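PDB 1J2Z: acyl-[acyl-carrier-protein]--UDP-N-acetylglucosamine O-acyltransferase from Helicobacter pylori, which catalyses the transfer of a (3R)-hydroxyacyl chain from acyl carrier protein to UDP-N-acetylglucosamine, the first step of lipid A biosynthesis. Local coordinates for residues A212-K215 / R216-R219. Sequence-based numbering, arbitrary orientation.
Sequences ALYK and RLFR
Tyr214 and Phe218, one helical turn apart, project in the same direction. Their planes differ by only 26°, yet the ring centroids stand 5.9 Å apart and the rings meet at their borders, without overlap, so the pair is not a stack; Tyr214 CD2 reaches Phe218 CE1 at 3.4 Å. The Phe218 ring also turns its edge to the carbonyl of Tyr214, with CD1 3.2 Å from Tyr214 O, the same oxygen that accepts the Phe218 N-H at 2.9 Å.

Leu213 meets Leu217 at a slant. Chi1 of Leu213 (-153°) swings CG round beside the carbonyl carbon, and the further turn about CB-CG directs CD2 at Leu217 CD1, 3.3 Å away and closer than two methyl groups normally pack. Both leucines, like Tyr214, also touch Ile244 of helix 239-250, while the Tyr214 hydroxyl hydrogen-bonds to Pro179 O.

On another side of the helix, Arg216 folds back through a bend at chi3 (-74°), which lays NH2 3.7 Å from Leu213 CA; its NH1 forms a salt bridge with Glu231 of helix 224-234.

Arg216 N, at 3.0 Å from Ala212 O, and Leu217 N, at 2.8 Å from Leu213 O, repeat the i to i+4 hydrogen bonding. The backbone departs from helical angles at Phe218, marking this as the last alpha-helical turn of helix 204-217, packed within the C-terminal helical domain that follows the left-handed beta-helix of LpxA.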
loop_
_atom_site.group_PDB
_atom_site.type_symbol
_atom_site.label_atom_id
_atom_site.label_comp_id
_atom_site.label_asym_id
_atom_site.label_seq_id
_atom_site.Cartn_x
_atom_site.Cartn_y
_atom_site.Cartn_z
ATOM N N ALA A 212 7.699 6.623 -36.348
ATOM C CA ALA A 212 6.897 6.746 -37.555
ATOM C C ALA A 212 5.771 5.726 -37.547
ATOM O O ALA A 212 4.616 6.060 -37.807
ATOM C CB ALA A 212 7.779 6.544 -38.788
ATOM N N LEU A 213 6.117 4.479 -37.241
ATOM C CA LEU A 213 5.147 3.391 -37.200
ATOM C C LEU A 213 3.962 3.738 -36.299
ATOM O O LEU A 213 2.806 3.647 -36.708
ATOM C CB LEU A 213 5.810 2.114 -36.675
ATOM C CG LEU A 213 5.248 0.755 -37.111
ATOM C CD1 LEU A 213 5.643 -0.288 -36.079
ATOM C CD2 LEU A 213 3.740 0.794 -37.260
ATOM N N TYR A 214 4.256 4.130 -35.064
ATOM C CA TYR A 214 3.202 4.467 -34.120
ATOM C C TYR A 214 2.394 5.683 -34.550
ATOM O O TYR A 214 1.184 5.744 -34.318
ATOM C CB TYR A 214 3.793 4.685 -32.725
ATOM C CG TYR A 214 3.986 3.401 -31.940
ATOM C CD1 TYR A 214 5.214 3.091 -31.357
ATOM C CD2 TYR A 214 2.927 2.509 -31.755
ATOM C CE1 TYR A 214 5.382 1.930 -30.608
ATOM C CE2 TYR A 214 3.084 1.345 -31.008
ATOM C CZ TYR A 214 4.311 1.061 -30.437
ATOM O OH TYR A 214 4.464 -0.085 -29.691
ATOM N N LYS A 215 3.052 6.648 -35.180
ATOM C CA LYS A 215 2.352 7.841 -35.635
ATOM C C LYS A 215 1.292 7.455 -36.662
ATOM O O LYS A 215 0.180 7.981 -36.651
ATOM C CB LYS A 215 3.353 8.843 -36.218
ATOM C CG LYS A 215 4.265 9.432 -35.145
ATOM C CD LYS A 215 5.412 10.266 -35.699
ATOM C CE LYS A 215 6.308 10.757 -34.556
ATOM N NZ LYS A 215 7.525 11.479 -35.017
ATOM N N ARG A 216 1.629 6.513 -37.534
ATOM C CA ARG A 216 0.687 6.059 -38.551
ATOM C C ARG A 216 -0.363 5.137 -37.942
ATOM O O ARG A 216 -1.539 5.200 -38.304
ATOM C CB ARG A 216 1.434 5.340 -39.678
ATOM C CG ARG A 216 2.259 6.286 -40.538
ATOM C CD ARG A 216 2.970 5.569 -41.672
ATOM N NE ARG A 216 4.107 4.779 -41.209
ATOM C CZ ARG A 216 4.170 3.457 -41.294
ATOM N NH1 ARG A 216 3.156 2.789 -41.823
ATOM N NH2 ARG A 216 5.243 2.807 -40.859
ATOM N N LEU A 217 0.060 4.297 -37.002
ATOM C CA LEU A 217 -0.856 3.370 -36.349
ATOM C C LEU A 217 -1.949 4.080 -35.568
ATOM O O LEU A 217 -3.109 3.653 -35.579
ATOM C CB LEU A 217 -0.099 2.442 -35.394
ATOM C CG LEU A 217 0.625 1.247 -36.012
ATOM C CD1 LEU A 217 1.380 0.494 -34.926
ATOM C CD2 LEU A 217 -0.389 0.338 -36.703
ATOM N N PHE A 218 -1.582 5.165 -34.895
ATOM C CA PHE A 218 -2.545 5.891 -34.088
ATOM C C PHE A 218 -3.287 7.036 -34.755
ATOM O O PHE A 218 -3.759 7.952 -34.077
ATOM C CB PHE A 218 -1.884 6.375 -32.796
ATOM C CG PHE A 218 -1.611 5.270 -31.816
ATOM C CD1 PHE A 218 -0.321 4.794 -31.621
ATOM C CD2 PHE A 218 -2.656 4.689 -31.101
ATOM C CE1 PHE A 218 -0.072 3.756 -30.732
ATOM C CE2 PHE A 218 -2.417 3.649 -30.208
ATOM C CZ PHE A 218 -1.122 3.182 -30.024
ATOM N N ARG A 219 -3.394 6.996 -36.079
ATOM C CA ARG A 219 -4.146 8.028 -36.783
ATOM C C ARG A 219 -5.605 7.738 -36.444
ATOM O O ARG A 219 -5.996 6.582 -36.279
ATOM C CB ARG A 219 -3.908 7.944 -38.293
ATOM C CG ARG A 219 -2.596 8.576 -38.717
ATOM C CD ARG A 219 -2.245 8.262 -40.158
ATOM N NE ARG A 219 -0.983 8.889 -40.548
ATOM C CZ ARG A 219 -0.313 8.600 -41.659
ATOM N NH1 ARG A 219 -0.784 7.686 -42.498
ATOM N NH2 ARG A 219 0.831 9.219 -41.927
#